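Local coordinates for protein glycerol Dehydrogenase (Unidentified, PDB 5XN8) that catalyses the NAD-dependent oxidation of glycerol to dihydroxyacetone, and probably also acts on other small diols such as 1,2-propanediol and 2,3-butanediol, at residues Q6-Y11 with P144-M149; P123-S128 with I243-S248; S174-A179 with L202-Y207. One frame throughout, in Å; residues are numbered along the deposited sequence.

Contact 1 (Q6-Y11 with P144-M149)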
loop_
_atom_site.group_PDB
_atom_site.type_symbol
_atom_site.label_atom_id
_atom_site.label_comp_id
_atom_site.label_asym_id
_atom_site.label_seq_id
_atom_site.Cartn_x
_atom_site.Cartn_y
_atom_site.Cartn_z
ATOM N N GLN A 6 7.862 25.613 27.851
ATOM C CA GLN A 6 8.653 25.595 29.085
ATOM C C GLN A 6 8.899 24.173 29.551
ATOM O O GLN A 6 8.231 23.235 29.120
ATOM C CB GLN A 6 8.053 26.488 30.185
ATOM C CG GLN A 6 6.634 26.179 30.648
ATOM C CD GLN A 6 6.148 27.197 31.671
ATOM O OE1 GLN A 6 5.921 28.379 31.348
ATOM N NE2 GLN A 6 6.018 26.762 32.919
ATOM N N SER A 7 9.910 24.020 30.395
ATOM C CA SER A 7 10.368 22.712 30.827
ATOM C C SER A 7 11.049 22.804 32.187
ATOM O O SER A 7 11.571 23.867 32.543
ATOM C CB SER A 7 11.348 22.143 29.789
ATOM O OG SER A 7 11.694 20.787 30.058
ATOM N N PRO A 8 11.033 21.703 32.967
ATOM C CA PRO A 8 11.951 21.643 34.103
ATOM C C PRO A 8 13.390 21.569 33.599
ATOM O O PRO A 8 13.635 20.949 32.563
ATOM C CB PRO A 8 11.564 20.326 34.790
ATOM C CG PRO A 8 10.980 19.502 33.700
ATOM C CD PRO A 8 10.206 20.488 32.882
ATOM N N GLY A 9 14.313 22.201 34.316
ATOM C CA GLY A 9 15.740 22.222 33.955
ATOM C C GLY A 9 16.329 20.863 33.608
ATOM O O GLY A 9 17.011 20.734 32.595
ATOM N N LYS A 10 16.059 19.858 34.448
ATOM C CA LYS A 10 16.544 18.489 34.236
ATOM C C LYS A 10 15.495 17.469 34.661
ATOM O O LYS A 10 14.819 17.650 35.671
ATOM C CB LYS A 10 17.836 18.232 35.024
ATOM C CG LYS A 10 19.066 18.917 34.460
ATOM C CD LYS A 10 20.355 18.302 34.967
ATOM C CE LYS A 10 21.531 19.230 34.716
ATOM N NZ LYS A 10 21.530 20.431 35.606
ATOM N N TYR A 11 15.375 16.392 33.884
ATOM C CA TYR A 11 14.467 15.293 34.183
ATOM C C TYR A 11 15.288 14.004 34.193
ATOM O O TYR A 11 15.911 13.675 33.199
ATOM C CB TYR A 11 13.331 15.261 33.164
ATOM C CG TYR A 11 12.476 14.020 33.223
ATOM C CD1 TYR A 11 11.359 13.949 34.055
ATOM C CD2 TYR A 11 12.775 12.911 32.434
ATOM C CE1 TYR A 11 10.576 12.819 34.094
ATOM C CE2 TYR A 11 12.008 11.765 32.493
ATOM C CZ TYR A 11 10.901 11.732 33.322
ATOM O OH TYR A 11 10.125 10.592 33.376
ATOM N N PRO A 144 6.180 31.140 37.762
ATOM C CA PRO A 144 7.024 31.473 36.613
ATOM C C PRO A 144 7.991 30.358 36.209
ATOM O O PRO A 144 8.340 30.258 35.025
ATOM C CB PRO A 144 7.830 32.689 37.100
ATOM C CG PRO A 144 7.064 33.238 38.254
ATOM C CD PRO A 144 6.418 32.053 38.897
ATOM N N LYS A 145 8.404 29.539 37.179
ATOM C CA LYS A 145 9.465 28.555 36.991
ATOM C C LYS A 145 8.970 27.122 37.212
ATOM O O LYS A 145 8.184 26.874 38.120
ATOM C CB LYS A 145 10.616 28.866 37.953
ATOM C CG LYS A 145 11.951 28.287 37.507
ATOM C CD LYS A 145 13.053 28.537 38.514
ATOM C CE LYS A 145 13.444 30.004 38.525
ATOM N NZ LYS A 145 14.820 30.227 39.077
ATOM N N ASN A 146 9.429 26.193 36.373
ATOM C CA ASN A 146 9.200 24.759 36.589
ATOM C C ASN A 146 10.178 24.248 37.647
ATOM O O ASN A 146 11.166 24.919 37.946
ATOM C CB ASN A 146 9.406 23.962 35.301
ATOM C CG ASN A 146 8.326 24.213 34.278
ATOM O OD1 ASN A 146 8.225 25.304 33.715
ATOM N ND2 ASN A 146 7.518 23.191 34.014
ATOM N N PRO A 147 9.910 23.063 38.231
ATOM C CA PRO A 147 10.916 22.454 39.109
ATOM C C PRO A 147 12.283 22.374 38.438
ATOM O O PRO A 147 12.371 22.112 37.239
ATOM C CB PRO A 147 10.369 21.051 39.341
ATOM C CG PRO A 147 8.900 21.212 39.230
ATOM C CD PRO A 147 8.669 22.270 38.196
ATOM N N ASP A 148 13.334 22.604 39.211
ATOM C CA ASP A 148 14.689 22.569 38.684
ATOM C C ASP A 148 15.124 21.140 38.360
ATOM O O ASP A 148 15.873 20.932 37.406
ATOM C CB ASP A 148 15.661 23.271 39.639
ATOM C CG ASP A 148 15.279 24.733 39.878
ATOM O OD1 ASP A 148 14.286 24.967 40.617
ATOM O OD2 ASP A 148 15.959 25.633 39.309
ATOM N N MET A 149 14.628 20.164 39.128
ATOM C CA MET A 149 14.860 18.746 38.840
ATOM C C MET A 149 13.608 17.909 39.068
ATOM O O MET A 149 12.824 18.191 39.983
ATOM C CB MET A 149 15.974 18.195 39.719
ATOM C CG MET A 149 17.366 18.645 39.328
ATOM S SD MET A 149 18.601 17.922 40.438
ATOM C CE MET A 149 18.586 16.231 39.872
#
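Lys-10 and Met-149 form the parallel bridge that opens the pairing of strand 10-14 with strand 149-153, at one margin of the nucleotide-binding sheet. Their CA atoms are 4.9 Å apart. Within the bridge, Lys-10 N donates to Asp-148 O, the carbonyl just before Met-149, in a bent bond of 3.2 Å. The Lys-10 carbonyl O in turn receives a CA-H...O contact from Met-149 CA, 3.4 Å away.

Before the strands pair, the two segments are joined through Asn-146. Its CG stands beside the backbone N (chi1 -70°), which aims the amide at the first segment. Asn-146 CB packs on Ser-7 O at 3.5 Å. Asn-146 OD1 takes a weak bond from Gln-6 NE2, 2.8 Å long but only 117° at the hydrogen, and the two amide planes are turned 68° apart. Asn-146 ND2 is spent on Thr-124 O and Glu-246 OE1; these two bonds, with the weak one at OD1, probably set the rotation of this buried amide. Between the asparagine and the bridge, Pro-8 CB presses against Pro-147 O at 3.1 Å.

Two polar ends of the first segment reach the second subunit: Lys-10 NZ bonds to Pro-144 O of that chain, and Gln-6 OE1 to its Lys-10 NZ. Gln-6, Lys-10 and Tyr-11 also pair antiparallel with a strand of the neighbour. The result is a parallel, Rossmann-like sheet of the iron-containing alcohol dehydrogenase family, continued across a subunit interface at the 10-14 edge.

Contact 2 (P123-S128 with I243-S248)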
loop_
_atom_site.group_PDB
_atom_site.type_symbol
_atom_site.label_atom_id
_atom_site.label_comp_id
_atom_site.label_asym_id
_atom_site.label_seq_id
_atom_site.Cartn_x
_atom_site.Cartn_y
_atom_site.Cartn_z
ATOM N N PRO A 123 4.009 16.499 38.114
ATOM C CA PRO A 123 5.380 16.701 38.618
ATOM C C PRO A 123 6.279 17.697 37.856
ATOM O O PRO A 123 7.027 18.428 38.501
ATOM C CB PRO A 123 5.980 15.295 38.559
ATOM C CG PRO A 123 4.821 14.393 38.794
ATOM C CD PRO A 123 3.635 15.068 38.158
ATOM N N THR A 124 6.197 17.727 36.522
ATOM C CA THR A 124 7.014 18.638 35.706
ATOM C C THR A 124 6.457 20.064 35.618
ATOM O O THR A 124 7.199 20.993 35.267
ATOM C CB THR A 124 7.176 18.125 34.245
ATOM O OG1 THR A 124 5.904 18.125 33.586
ATOM C CG2 THR A 124 7.749 16.717 34.209
ATOM N N SER A 125 5.168 20.243 35.905
ATOM C CA SER A 125 4.507 21.538 35.722
ATOM C C SER A 125 4.917 22.587 36.752
ATOM O O SER A 125 5.359 22.262 37.864
ATOM C CB SER A 125 2.982 21.377 35.745
ATOM O OG SER A 125 2.518 20.954 37.019
ATOM N N ALA A 126 4.749 23.848 36.360
ATOM C CA ALA A 126 4.921 25.000 37.240
ATOM C C ALA A 126 3.565 25.313 37.866
ATOM O O ALA A 126 3.031 26.411 37.716
ATOM C CB ALA A 126 5.441 26.196 36.453
ATOM N N LEU A 127 3.026 24.335 38.586
ATOM C CA LEU A 127 1.662 24.361 39.073
ATOM C C LEU A 127 1.584 23.655 40.422
ATOM O O LEU A 127 2.231 22.623 40.638
ATOM C CB LEU A 127 0.745 23.664 38.067
ATOM C CG LEU A 127 -0.762 23.483 38.367
ATOM C CD1 LEU A 127 -1.619 23.381 37.114
ATOM C CD2 LEU A 127 -0.998 22.229 39.225
ATOM N N SER A 128 0.784 24.231 41.315
ATOM C CA SER A 128 0.417 23.591 42.568
ATOM C C SER A 128 -1.094 23.673 42.731
ATOM O O SER A 128 -1.699 24.712 42.447
ATOM C CB SER A 128 1.112 24.269 43.750
ATOM O OG SER A 128 2.494 23.952 43.781
ATOM N N ILE A 243 4.906 18.177 29.503
ATOM C CA ILE A 243 5.225 19.215 28.498
ATOM C C ILE A 243 4.005 19.402 27.600
ATOM O O ILE A 243 3.657 20.523 27.246
ATOM C CB ILE A 243 6.460 18.847 27.625
ATOM C CG1 ILE A 243 7.745 18.696 28.454
ATOM C CG2 ILE A 243 6.678 19.872 26.515
ATOM C CD1 ILE A 243 8.204 19.932 29.183
ATOM N N GLY A 244 3.359 18.294 27.244
ATOM C CA GLY A 244 2.149 18.307 26.429
ATOM C C GLY A 244 1.015 19.179 26.926
ATOM O O GLY A 244 0.481 19.964 26.159
ATOM N N PHE A 245 0.643 19.075 28.201
ATOM C CA PHE A 245 -0.515 19.839 28.703
ATOM C C PHE A 245 -0.168 21.310 28.977
ATOM O O PHE A 245 -0.968 22.206 28.677
ATOM C CB PHE A 245 -1.186 19.135 29.908
ATOM C CG PHE A 245 -0.729 19.618 31.269
ATOM C CD1 PHE A 245 -1.279 20.759 31.838
ATOM C CD2 PHE A 245 0.220 18.905 31.996
ATOM C CE1 PHE A 245 -0.871 21.199 33.092
ATOM C CE2 PHE A 245 0.636 19.340 33.244
ATOM C CZ PHE A 245 0.091 20.489 33.799
ATOM N N GLU A 246 1.020 21.550 29.532
ATOM C CA GLU A 246 1.410 22.889 29.971
ATOM C C GLU A 246 1.782 23.812 28.816
ATOM O O GLU A 246 1.454 25.003 28.853
ATOM C CB GLU A 246 2.574 22.806 30.964
ATOM C CG GLU A 246 2.917 24.133 31.628
ATOM C CD GLU A 246 3.981 23.988 32.693
ATOM O OE1 GLU A 246 5.092 23.497 32.372
ATOM O OE2 GLU A 246 3.703 24.368 33.855
ATOM N N SER A 247 2.485 23.269 27.815
ATOM C CA SER A 247 2.993 24.046 26.681
ATOM C C SER A 247 2.254 23.827 25.352
ATOM O O SER A 247 2.514 24.550 24.382
ATOM C CB SER A 247 4.487 23.763 26.492
ATOM O OG SER A 247 5.227 24.206 27.620
ATOM N N SER A 248 1.353 22.847 25.285
ATOM C CA SER A 248 0.481 22.685 24.110
ATOM C C SER A 248 -0.963 23.069 24.455
ATOM O O SER A 248 -1.574 23.843 23.724
ATOM C CB SER A 248 0.585 21.265 23.542
ATOM O OG SER A 248 0.637 21.277 22.123
HETATM O O HOH W 1 5.562 20.419 32.478
#
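The irregular chain leading into strand 127-131 passes the end of helix 228-247, with Ser-125 CA 6.7 Å from Glu-246 CA. What spans that gap is chiefly the Glu-246 side chain. CG lies opposite the backbone N (chi1 -172°) and the chain continues extended, carrying the carboxylate across to the loop. There Glu-246 OE2 accepts Ala-126 N through its syn lone pair, at 2.8 Å and nearly linear (168°). Glu-246 OE2 also rests 3.5 Å from Ser-125 CA.

Glu-246 OE1 receives a hydrogen bond of 3.1 Å from a water that also bonds to Thr-124 OG1 at 2.6 Å. The buried carboxylate thus holds Ala-126 directly and Thr-124 through a water; with Asn-146 ND2 also bonded to OE1, these donors would probably favour the ionised form.

Next to it, Phe-245 CZ touches Ser-125 CB at 3.6 Å, while Glu-246 CB lies over one face of the ring. Ser-125 OG turns to Ala-122 O instead. Phe-245 also packs on Asp-121, which probably binds glycerol, and its side chain comes within about 6 Å of the zinc ion at nearest atoms. With Ser-125 and Leu-127 likely to contact NAD, this is consistent with one wall of the active-site cleft between the nucleotide-binding and helical domains.

Contact 3 (S174-A179 with L202-Y207); sequences STWFEA and LARLCY
Thr-175 OG1 is engaged twice, hydrogen-bonded to Ser-241 OG and to Ala-172 O within its own helix, while the methyl of the same side chain serves the neighbouring helix: Thr-175 CG2 meets Ala-203 CB at 4.1 Å. Ala-203 CB also abuts Ala-179 CB at 3.6 Å. These small residues let the axes of the two short segments approach to 7.6 Å at 144°, nearer antiparallel than perpendicular, with Trp-176 CA only 4.7 Å from Ala-203 CA.

This is a helix pair of the all-helical metal-binding domain of the family. Helix 162-185 also carries Asp-171, which binds the zinc ion with His-254 and His-271; the side chain of Thr-175 is about 7 Å from that ion at nearest atoms.

Aromatic packing covers the flank of the pair. Arg-204 bends at chi2 (72°) and lays its aliphatic part over one face of the Trp-176 indole, CD 3.5 Å from the centroid of the six-membered ring. Farther along, CZ makes an off-centre cation-pi contact with the five-membered ring, and NH2 forms a salt bridge with Asp-208.

Tyr-207 belongs to the same cluster. Its ring is nearly parallel to the Trp-176 five-membered ring but slid well aside, and the two residues touch CB to CB. Phe-177 completes the group with a T-shaped approach, its edge directed at the Tyr-207 face, centroids 5.0 Å apart and planes at 75°.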
loop_
_atom_site.group_PDB
_atom_site.type_symbol
_atom_site.label_atom_id
_atom_site.label_comp_id
_atom_site.label_asym_id
_atom_site.label_seq_id
_atom_site.Cartn_x
_atom_site.Cartn_y
_atom_site.Cartn_z
ATOM N N SER A 174 -5.274 11.710 27.487
ATOM C CA SER A 174 -5.928 12.971 27.121
ATOM C C SER A 174 -5.027 14.008 26.463
ATOM O O SER A 174 -5.527 14.988 25.919
ATOM C CB SER A 174 -6.475 13.635 28.373
ATOM O OG SER A 174 -5.409 14.202 29.124
ATOM N N THR A 175 -3.715 13.839 26.557
ATOM C CA THR A 175 -2.786 14.928 26.243
ATOM C C THR A 175 -2.780 15.283 24.775
ATOM O O THR A 175 -2.903 16.460 24.432
ATOM C CB THR A 175 -1.365 14.591 26.736
ATOM O OG1 THR A 175 -1.421 14.340 28.140
ATOM C CG2 THR A 175 -0.411 15.730 26.478
ATOM N N TRP A 176 -2.650 14.276 23.916
ATOM C CA TRP A 176 -2.703 14.486 22.447
ATOM C C TRP A 176 -4.002 15.140 21.985
ATOM O O TRP A 176 -3.976 16.021 21.126
ATOM C CB TRP A 176 -2.513 13.161 21.702
ATOM C CG TRP A 176 -2.893 13.232 20.256
ATOM C CD1 TRP A 176 -3.860 12.515 19.645
ATOM C CD2 TRP A 176 -2.336 14.095 19.258
ATOM N NE1 TRP A 176 -3.937 12.858 18.321
ATOM C CE2 TRP A 176 -3.017 13.833 18.057
ATOM C CE3 TRP A 176 -1.325 15.069 19.264
ATOM C CZ2 TRP A 176 -2.724 14.501 16.863
ATOM C CZ3 TRP A 176 -1.030 15.735 18.078
ATOM C CH2 TRP A 176 -1.728 15.447 16.890
ATOM N N PHE A 177 -5.134 14.711 22.541
ATOM C CA PHE A 177 -6.427 15.168 22.037
ATOM C C PHE A 177 -6.740 16.609 22.423
ATOM O O PHE A 177 -7.311 17.363 21.617
ATOM C CB PHE A 177 -7.538 14.237 22.494
ATOM C CG PHE A 177 -7.414 12.860 21.922
ATOM C CD1 PHE A 177 -7.762 12.618 20.600
ATOM C CD2 PHE A 177 -6.890 11.829 22.676
ATOM C CE1 PHE A 177 -7.623 11.356 20.059
ATOM C CE2 PHE A 177 -6.741 10.562 22.126
ATOM C CZ PHE A 177 -7.120 10.318 20.815
ATOM N N GLU A 178 -6.351 16.984 23.640
ATOM C CA GLU A 178 -6.489 18.354 24.128
ATOM C C GLU A 178 -5.423 19.286 23.565
ATOM O O GLU A 178 -5.692 20.470 23.292
ATOM C CB GLU A 178 -6.409 18.376 25.656
ATOM C CG GLU A 178 -7.533 17.604 26.340
ATOM C CD GLU A 178 -7.443 17.677 27.844
ATOM O OE1 GLU A 178 -6.594 16.995 28.435
ATOM O OE2 GLU A 178 -8.248 18.403 28.439
ATOM N N ALA A 179 -4.200 18.783 23.427
ATOM C CA ALA A 179 -3.125 19.558 22.799
ATOM C C ALA A 179 -3.535 19.891 21.375
ATOM O O ALA A 179 -3.580 21.064 21.005
ATOM C CB ALA A 179 -1.827 18.779 22.811
ATOM N N LEU A 202 5.501 15.978 21.112
ATOM C CA LEU A 202 5.628 15.196 22.355
ATOM C C LEU A 202 4.269 14.776 22.904
ATOM O O LEU A 202 4.131 13.686 23.462
ATOM C CB LEU A 202 6.404 15.976 23.420
ATOM C CG LEU A 202 7.899 16.196 23.196
ATOM C CD1 LEU A 202 8.416 17.179 24.236
ATOM C CD2 LEU A 202 8.717 14.917 23.236
ATOM N N ALA A 203 3.271 15.637 22.732
ATOM C CA ALA A 203 1.870 15.278 22.978
ATOM C C ALA A 203 1.438 14.049 22.181
ATOM O O ALA A 203 0.782 13.166 22.727
ATOM C CB ALA A 203 0.955 16.447 22.658
ATOM N N ARG A 204 1.811 13.996 20.903
ATOM C CA ARG A 204 1.477 12.879 20.017
ATOM C C ARG A 204 2.272 11.636 20.368
ATOM O O ARG A 204 1.733 10.532 20.362
ATOM C CB ARG A 204 1.727 13.249 18.538
ATOM C CG ARG A 204 1.390 12.158 17.519
ATOM C CD ARG A 204 -0.117 11.936 17.354
ATOM N NE ARG A 204 -0.434 10.550 16.983
ATOM C CZ ARG A 204 -1.521 10.135 16.334
ATOM N NH1 ARG A 204 -2.476 10.980 15.941
ATOM N NH2 ARG A 204 -1.661 8.843 16.060
ATOM N N LEU A 205 3.557 11.814 20.656
ATOM C CA LEU A 205 4.399 10.708 21.097
ATOM C C LEU A 205 3.863 10.066 22.372
ATOM O O LEU A 205 3.913 8.848 22.528
ATOM C CB LEU A 205 5.838 11.182 21.318
ATOM C CG LEU A 205 6.846 10.090 21.682
ATOM C CD1 LEU A 205 7.041 9.119 20.527
ATOM C CD2 LEU A 205 8.159 10.718 22.103
ATOM N N CYS A 206 3.376 10.884 23.293
ATOM C CA CYS A 206 2.699 10.384 24.498
ATOM C C CYS A 206 1.633 9.344 24.144
ATOM O O CYS A 206 1.647 8.216 24.662
ATOM C CB CYS A 206 2.060 11.551 25.246
ATOM S SG CYS A 206 1.310 11.122 26.806
ATOM N N TYR A 207 0.746 9.724 23.224
ATOM C CA TYR A 207 -0.372 8.895 22.786
ATOM C C TYR A 207 0.076 7.617 22.083
ATOM O O TYR A 207 -0.433 6.539 22.402
ATOM C CB TYR A 207 -1.303 9.722 21.875
ATOM C CG TYR A 207 -2.469 8.968 21.271
ATOM C CD1 TYR A 207 -3.467 8.418 22.076
ATOM C CD2 TYR A 207 -2.578 8.814 19.896
ATOM C CE1 TYR A 207 -4.537 7.735 21.525
ATOM C CE2 TYR A 207 -3.640 8.135 19.330
ATOM C CZ TYR A 207 -4.616 7.585 20.152
ATOM O OH TYR A 207 -5.674 6.887 19.606
#

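All three contacts are largely buried, but their settings differ. Contact 1 belongs to the sheet domain and reaches the second subunit through polar ends and strand pairing. Contact 2, nearest the centre of the chain, joins the loop before strand 127-131 to helix 228-247, between the two domains, and touches no other chain. Contact 3 lies wholly among helices, and its Leu-202 and Leu-205 also meet the second subunit. Chemistry follows place: backbone bonds and amides in contact 1, a carboxylate and water in contact 2, aromatic and alanine packing in contact 3. Contact 2 touches both others: Ile-243 CD1 packs on Gln-6 O, and Gly-244 CA on Thr-175 CG2. Contacts 1 and 3 do not meet.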